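Local coordinates for alkaline phosphatase (Thermus thermophilus, PDB 7KWD), which probably hydrolyses phosphate monoesters at alkaline pH, working with two zinc ions and one magnesium ion, at residues 43-48 against 268-273; 313-318 against 438-443; 139-144 against 245-250. All blocks are in the same frame, centred on the assembly; numbering follows the deposited sequence.

Contact 1. Residues 43-48 against 268-273. With MG (magnesium ion), chain D; ZN (zinc ion), chain E.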
# COMPACT_ATOMS: atom_id res chain seq x y z
N VAL A 43 -0.69 21.63 -8.40
CA VAL A 43 -0.95 20.19 -8.32
C VAL A 43 0.40 19.47 -8.41
O VAL A 43 1.08 19.56 -9.44
CB VAL A 43 -1.90 19.71 -9.43
CG1 VAL A 43 -2.23 18.22 -9.24
CG2 VAL A 43 -3.21 20.55 -9.49
N PHE A 44 0.76 18.75 -7.36
CA PHE A 44 2.05 18.06 -7.25
C PHE A 44 1.73 16.57 -7.35
O PHE A 44 1.20 15.97 -6.41
CB PHE A 44 2.75 18.44 -5.95
CG PHE A 44 4.17 17.96 -5.85
CD1 PHE A 44 4.80 17.28 -6.86
CD2 PHE A 44 4.88 18.17 -4.65
CE1 PHE A 44 6.08 16.81 -6.74
CE2 PHE A 44 6.21 17.73 -4.53
CZ PHE A 44 6.81 17.05 -5.59
N VAL A 45 2.03 15.98 -8.51
CA VAL A 45 1.78 14.56 -8.75
C VAL A 45 3.04 13.78 -8.42
O VAL A 45 4.11 14.05 -8.98
CB VAL A 45 1.36 14.29 -10.19
CG1 VAL A 45 1.14 12.79 -10.39
CG2 VAL A 45 0.13 15.11 -10.53
N TYR A 46 2.91 12.80 -7.52
CA TYR A 46 3.92 11.77 -7.29
C TYR A 46 3.54 10.57 -8.16
O TYR A 46 2.68 9.77 -7.81
CB TYR A 46 3.93 11.38 -5.81
CG TYR A 46 4.67 12.30 -4.84
CD1 TYR A 46 4.29 13.63 -4.67
CD2 TYR A 46 5.67 11.80 -4.01
CE1 TYR A 46 4.93 14.42 -3.74
CE2 TYR A 46 6.30 12.59 -3.07
CZ TYR A 46 5.93 13.90 -2.94
OH TYR A 46 6.57 14.70 -2.03
N ASP A 47 4.18 10.44 -9.32
CA ASP A 47 3.79 9.40 -10.26
C ASP A 47 4.27 8.03 -9.78
O ASP A 47 5.46 7.86 -9.50
CB ASP A 47 4.35 9.69 -11.65
CG ASP A 47 3.59 8.98 -12.71
OD1 ASP A 47 3.52 7.74 -12.59
OD2 ASP A 47 3.04 9.64 -13.63
N GLY A 48 3.37 7.07 -9.69
CA GLY A 48 3.72 5.71 -9.31
C GLY A 48 4.04 5.49 -7.85
O GLY A 48 4.55 4.41 -7.48
N GLN A 268 1.31 22.37 -12.61
CA GLN A 268 1.52 20.97 -12.30
C GLN A 268 3.02 20.76 -12.11
O GLN A 268 3.83 21.17 -12.95
CB GLN A 268 1.00 20.05 -13.40
CG GLN A 268 1.08 18.57 -12.99
CD GLN A 268 0.92 17.58 -14.15
OE1 GLN A 268 1.90 17.06 -14.68
NE2 GLN A 268 -0.32 17.27 -14.50
N VAL A 269 3.39 20.19 -10.98
CA VAL A 269 4.74 19.69 -10.74
C VAL A 269 4.64 18.19 -10.70
O VAL A 269 3.80 17.66 -9.97
CB VAL A 269 5.32 20.22 -9.42
CG1 VAL A 269 6.76 19.71 -9.22
CG2 VAL A 269 5.24 21.74 -9.39
N GLU A 270 5.49 17.50 -11.47
CA GLU A 270 5.46 16.05 -11.51
C GLU A 270 6.79 15.47 -11.08
O GLU A 270 7.83 15.76 -11.70
CB GLU A 270 5.11 15.50 -12.89
CG GLU A 270 4.64 14.02 -12.73
CD GLU A 270 4.77 13.24 -13.99
OE1 GLU A 270 5.31 13.81 -14.97
OE2 GLU A 270 4.34 12.09 -13.99
N ALA A 271 6.77 14.66 -10.02
CA ALA A 271 7.88 13.78 -9.70
C ALA A 271 7.58 12.50 -10.46
O ALA A 271 7.06 11.52 -9.92
CB ALA A 271 7.98 13.54 -8.20
N GLY A 272 7.88 12.55 -11.76
CA GLY A 272 7.39 11.54 -12.67
C GLY A 272 8.20 10.29 -12.77
O GLY A 272 7.77 9.33 -13.44
N ARG A 273 9.38 10.23 -12.14
CA ARG A 273 10.25 9.07 -12.31
C ARG A 273 10.28 8.19 -11.07
O ARG A 273 10.96 7.15 -11.07
CB ARG A 273 11.66 9.51 -12.70
CG ARG A 273 11.66 10.44 -13.95
CD ARG A 273 12.90 10.32 -14.84
NE ARG A 273 12.93 9.00 -15.48
CZ ARG A 273 14.03 8.41 -15.93
NH1 ARG A 273 15.21 9.02 -15.83
NH2 ARG A 273 13.94 7.21 -16.47
MG MG D . 3.84 10.67 -15.35
ZN ZN E . 1.64 7.28 -13.65
O HOH W 1 4.31 11.95 -16.98
O HOH W 2 5.74 9.37 -15.06
O HOH W 3 3.31 9.39 -16.73
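Two carboxylate oxygens, D47 OD2 and E270 OE2, stand only 2.8 Å apart, brought together by the magnesium ion that both bind. E270 OE2 reaches the ion at 2.0 Å. The other oxygen of the aspartate, OD1, ligates a zinc ion at 2.2 Å, so this one carboxylate bridges two metals. CG of D47 lies opposite its own backbone N (chi1 -159°), which carries the carboxylate across to the E270 side. T148 and three waters complete the magnesium shell; one of these waters also donates to G272 O, at 2.6 Å. E270 OE1 accepts from another of the waters and is hydrogen-bonded to T140, which fixes the turn of the carboxylate.

The ligands sit near the C-terminal ends of two neighbouring parallel strands, 16° apart in direction. V269 N donates to V43 O, V45 N to V269 O and A271 N to V45 O, a ladder that D47 N prolongs to A271 O at 3.1 Å. At G272 a CB would collide with E270 CD.

On the face of F44, V269 and A271, the F44 ring turns its edge to the partner strand: CE1 lies 3.9 Å from V269 CG1, and A271 N sits in the ring plane. Y46 CE1 rests over one ring face, near the rim, and helix 283-306 packs alongside through L300. Putting an alanine here would probably open a gap beside V269 and A271 and leave Y46 without the ring it leans on. The close spacing of the two acidic oxygens is probably tolerable because the magnesium ion offsets their repulsion, and through D47 the same carboxylate ties that ion to a zinc of the active site.

Contact 2. Residues 313-318 against 438-443; sequences IVVSDH and VMLLLY. With ZN (zinc ion), chain E.
M439 O is gripped from the neighbouring strand by S316 N at 3.0 Å and by a CA-H...O contact from V315, whose CG2 also presses on it at 3.3 Å. Further along, V314 and L441 form a hydrogen-bonded antiparallel pair: V314 N donates almost straight (172°) to L441 O, while L441 N returns a more bent bond of 2.7 Å to V314 O. Strand 438-443 is thus an antiparallel neighbour of strand 310-325 in the sheet that carries the alkaline phosphatase metal site.

The side chains sort onto two faces. With I313 and V315 lie L440 and L442. I313 splits its branches between them: CG1 runs beside L442 CD2, pointing the same way, and CG2 meets L440 CD1 at 3.9 Å. That same leucine methyl then reaches V315 CG2. On the other face V314 lies alongside L441, its CB 3.9 Å from CD2, while its CG1 takes the methyl CE of M439. The methionine is extended as far as SD and bends only there (chi3 77°), which swings the methyl over the valine. Helix 283-306 touches this face through L297, and helix 70-75 packs against M439 and L441.

At the start of strand 438-443, V438 packs against the end of the other segment, its CG2 3.4 Å from S316 O and its CG1 against the backbone of H318. S316 OG bonds to F49 O and accepts a weak bond from H318 N. D317 OD1 accepts from G48 N, and the H318 ring stacks on that of H433, a ligand of the second zinc. An apolar, hydrogen-bonded strand pair, one strand of which leads into D317 and H318, thus delivers D317 OD2 and H318 NE2, each at 2.2 Å, to a zinc ion shared with D47 and S95, the probable phosphoserine nucleophile.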
# COMPACT_ATOMS: atom_id res chain seq x y z
N ILE A 313 -2.43 20.80 -3.97
CA ILE A 313 -2.88 19.41 -3.97
C ILE A 313 -1.67 18.53 -4.22
O ILE A 313 -0.98 18.71 -5.23
CB ILE A 313 -3.95 19.15 -5.06
CG1 ILE A 313 -5.18 20.01 -4.81
CG2 ILE A 313 -4.29 17.65 -5.10
CD1 ILE A 313 -6.34 19.75 -5.79
N VAL A 314 -1.42 17.56 -3.33
CA VAL A 314 -0.36 16.58 -3.49
C VAL A 314 -1.02 15.21 -3.64
O VAL A 314 -1.78 14.78 -2.76
CB VAL A 314 0.63 16.60 -2.32
CG1 VAL A 314 1.82 15.70 -2.58
CG2 VAL A 314 1.09 18.01 -2.09
N VAL A 315 -0.74 14.53 -4.74
CA VAL A 315 -1.48 13.32 -5.07
C VAL A 315 -0.57 12.36 -5.82
O VAL A 315 0.26 12.76 -6.65
CB VAL A 315 -2.72 13.66 -5.93
CG1 VAL A 315 -2.30 14.17 -7.29
CG2 VAL A 315 -3.66 12.45 -6.03
N SER A 316 -0.75 11.08 -5.53
CA SER A 316 -0.17 10.04 -6.37
C SER A 316 -1.19 9.63 -7.42
O SER A 316 -2.40 9.56 -7.13
CB SER A 316 0.23 8.82 -5.53
OG SER A 316 0.57 7.75 -6.41
N ASP A 317 -0.73 9.34 -8.65
CA ASP A 317 -1.68 8.93 -9.69
C ASP A 317 -1.99 7.44 -9.69
O ASP A 317 -3.02 7.04 -10.24
CB ASP A 317 -1.22 9.37 -11.08
CG ASP A 317 0.01 8.67 -11.56
OD1 ASP A 317 0.82 8.15 -10.76
OD2 ASP A 317 0.17 8.65 -12.80
N HIS A 318 -1.12 6.62 -9.10
CA HIS A 318 -1.34 5.19 -8.88
C HIS A 318 -0.06 4.66 -8.23
O HIS A 318 0.99 5.31 -8.27
CB HIS A 318 -1.58 4.41 -10.17
CG HIS A 318 -0.51 4.66 -11.17
ND1 HIS A 318 0.72 4.04 -11.11
CD2 HIS A 318 -0.44 5.55 -12.18
CE1 HIS A 318 1.49 4.51 -12.06
NE2 HIS A 318 0.80 5.41 -12.73
N VAL A 438 -4.24 5.22 -3.37
CA VAL A 438 -3.01 5.96 -3.09
C VAL A 438 -3.34 7.34 -2.53
O VAL A 438 -4.49 7.75 -2.41
CB VAL A 438 -2.12 6.07 -4.34
CG1 VAL A 438 -1.58 4.69 -4.69
CG2 VAL A 438 -2.92 6.67 -5.48
N MET A 439 -2.27 8.05 -2.19
CA MET A 439 -2.32 9.29 -1.42
C MET A 439 -3.02 10.43 -2.15
O MET A 439 -2.77 10.70 -3.32
CB MET A 439 -0.90 9.72 -1.10
CG MET A 439 -0.76 11.08 -0.47
SD MET A 439 0.98 11.47 -0.21
CE MET A 439 1.53 11.91 -1.80
N LEU A 440 -3.86 11.15 -1.39
CA LEU A 440 -4.38 12.46 -1.80
C LEU A 440 -4.30 13.38 -0.59
O LEU A 440 -4.83 13.05 0.48
CB LEU A 440 -5.83 12.37 -2.27
CG LEU A 440 -6.63 13.67 -2.42
CD1 LEU A 440 -6.09 14.63 -3.50
CD2 LEU A 440 -8.04 13.28 -2.79
N LEU A 441 -3.67 14.54 -0.78
CA LEU A 441 -3.38 15.45 0.33
C LEU A 441 -3.62 16.89 -0.09
O LEU A 441 -3.22 17.30 -1.17
CB LEU A 441 -1.92 15.29 0.77
CG LEU A 441 -1.19 16.37 1.59
CD1 LEU A 441 -1.67 16.34 3.01
CD2 LEU A 441 0.30 16.08 1.55
N LEU A 442 -4.22 17.66 0.82
CA LEU A 442 -4.56 19.06 0.58
C LEU A 442 -3.79 19.96 1.52
O LEU A 442 -3.79 19.76 2.74
CB LEU A 442 -6.05 19.32 0.78
CG LEU A 442 -6.98 18.44 -0.06
CD1 LEU A 442 -8.45 18.72 0.32
CD2 LEU A 442 -6.74 18.70 -1.50
N TYR A 443 -3.14 20.97 0.97
CA TYR A 443 -2.32 21.88 1.78
C TYR A 443 -2.79 23.28 1.46
O TYR A 443 -2.51 23.83 0.38
CB TYR A 443 -0.83 21.71 1.50
CG TYR A 443 0.02 22.55 2.43
CD1 TYR A 443 0.31 23.87 2.13
CD2 TYR A 443 0.49 22.04 3.62
CE1 TYR A 443 1.06 24.66 2.99
CE2 TYR A 443 1.25 22.82 4.47
CZ TYR A 443 1.54 24.12 4.15
OH TYR A 443 2.30 24.87 5.02
ZN ZN E . 1.64 7.28 -13.65

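Contact 3. Residues 139-144 against 245-250; sequences VTTTTV and PSLKEM
M250 sets its CB against V139 CG1, 3.6 Å away, the closest carbon-carbon approach between the two segments. From there CG carries the chain past the valine, the two side chains sliding by in opposite directions. SD comes to 3.9 Å from T140 O. A bend at the sulfur (chi3 -82°) then lays the methyl CE 3.3 Å from that same carbonyl oxygen, with L178 and F226 also packing round the methionine. This is a helix lying on the central sheet of the alkaline phosphatase fold. Its N-terminus is fixed by a capping box: E249 N donates to S246 OG, and S246 N to E249 OE1. One turn before M250, L247 sends CD1 into the angle between V139 CG1 and T141 CG2, crossing the threonine at about a right angle, 3.9 Å from its methyl. L247 also leans on V269 and A271 of the adjacent strand. Next along the chain from V139, T140 OG1, the hydroxyl that holds E270, accepts from T142 N at 2.9 Å, an ST turn.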
# COMPACT_ATOMS: atom_id res chain seq x y z
N VAL A 139 5.85 21.33 -15.06
CA VAL A 139 7.22 21.08 -14.64
C VAL A 139 7.33 19.61 -14.30
O VAL A 139 6.56 19.11 -13.45
CB VAL A 139 7.61 21.94 -13.42
CG1 VAL A 139 9.06 21.61 -13.01
CG2 VAL A 139 7.49 23.40 -13.75
N THR A 140 8.28 18.92 -14.91
CA THR A 140 8.37 17.49 -14.64
C THR A 140 9.77 16.95 -14.86
O THR A 140 10.58 17.57 -15.52
CB THR A 140 7.39 16.71 -15.53
OG1 THR A 140 7.56 15.31 -15.34
CG2 THR A 140 7.65 17.04 -16.99
N THR A 141 10.03 15.78 -14.27
CA THR A 141 11.26 15.05 -14.52
C THR A 141 11.13 14.05 -15.66
O THR A 141 12.14 13.46 -16.06
CB THR A 141 11.72 14.30 -13.25
OG1 THR A 141 10.67 13.45 -12.79
CG2 THR A 141 12.12 15.27 -12.15
N THR A 142 9.92 13.83 -16.18
CA THR A 142 9.78 13.08 -17.41
C THR A 142 10.03 14.02 -18.60
O THR A 142 10.23 15.23 -18.43
CB THR A 142 8.39 12.45 -17.53
OG1 THR A 142 7.41 13.49 -17.66
CG2 THR A 142 8.06 11.58 -16.31
N THR A 143 9.98 13.45 -19.81
CA THR A 143 9.81 14.28 -21.00
C THR A 143 8.65 15.23 -20.76
O THR A 143 7.63 14.86 -20.15
CB THR A 143 9.54 13.43 -22.25
OG1 THR A 143 8.45 12.56 -21.99
CG2 THR A 143 10.78 12.60 -22.62
N VAL A 144 8.82 16.48 -21.18
CA VAL A 144 7.84 17.49 -20.83
C VAL A 144 6.51 17.22 -21.50
O VAL A 144 5.46 17.69 -21.02
CB VAL A 144 8.44 18.87 -21.20
CG1 VAL A 144 8.45 19.06 -22.74
CG2 VAL A 144 7.65 19.94 -20.50
N PRO A 245 19.10 19.63 -14.26
CA PRO A 245 18.51 20.28 -13.07
C PRO A 245 17.82 19.25 -12.20
O PRO A 245 17.43 18.17 -12.65
CB PRO A 245 17.53 21.29 -13.66
CG PRO A 245 17.20 20.79 -15.05
CD PRO A 245 18.28 19.83 -15.47
N SER A 246 17.74 19.57 -10.91
CA SER A 246 16.86 18.86 -9.99
C SER A 246 15.42 19.33 -10.20
O SER A 246 15.17 20.41 -10.74
CB SER A 246 17.26 19.13 -8.54
OG SER A 246 17.14 20.52 -8.25
N LEU A 247 14.46 18.54 -9.74
CA LEU A 247 13.09 19.02 -9.80
C LEU A 247 12.96 20.37 -9.09
O LEU A 247 12.32 21.30 -9.59
CB LEU A 247 12.15 17.97 -9.23
CG LEU A 247 10.65 18.28 -9.43
CD1 LEU A 247 10.31 18.49 -10.88
CD2 LEU A 247 9.84 17.12 -8.83
N LYS A 248 13.62 20.51 -7.93
CA LYS A 248 13.57 21.77 -7.20
C LYS A 248 14.03 22.93 -8.05
O LYS A 248 13.38 24.00 -8.08
CB LYS A 248 14.44 21.68 -5.93
CG LYS A 248 14.46 22.98 -5.10
CD LYS A 248 15.40 22.80 -3.90
CE LYS A 248 15.34 23.96 -2.90
NZ LYS A 248 16.36 23.74 -1.82
N GLU A 249 15.17 22.77 -8.74
CA GLU A 249 15.70 23.87 -9.56
C GLU A 249 14.70 24.29 -10.62
O GLU A 249 14.60 25.47 -10.96
CB GLU A 249 17.02 23.45 -10.21
CG GLU A 249 18.23 23.54 -9.26
CD GLU A 249 19.52 22.90 -9.78
OE1 GLU A 249 19.48 21.88 -10.52
OE2 GLU A 249 20.59 23.42 -9.42
N MET A 250 13.98 23.33 -11.19
CA MET A 250 12.98 23.66 -12.20
C MET A 250 11.80 24.39 -11.57
O MET A 250 11.36 25.41 -12.11
CB MET A 250 12.53 22.38 -12.91
CG MET A 250 13.59 21.84 -13.89
SD MET A 250 13.03 20.51 -14.95
CE MET A 250 13.15 19.09 -14.07

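Contacts 1 and 2 share a sheet and lie 9 Å apart between centres: strand 40-46 runs next to strand 310-325, with F44 N 2.8 Å from I313 O and Y46 N 2.8 Å from V315 O. They also share a zinc ion, bound by D47 from one and by D317 and H318 from the other. On the opposite flank of contact 1, contact 3 is 10 Å away between centres; V139 O lies 2.8 Å from E270 N, and T140 OG1 lies 2.7 Å from E270 OE1, a second-shell link to magnesium. Contacts 2 and 3, with centres 19 Å apart, do not touch; contact 1 lies between them in the sheet and carries the metal ligands D47 and E270.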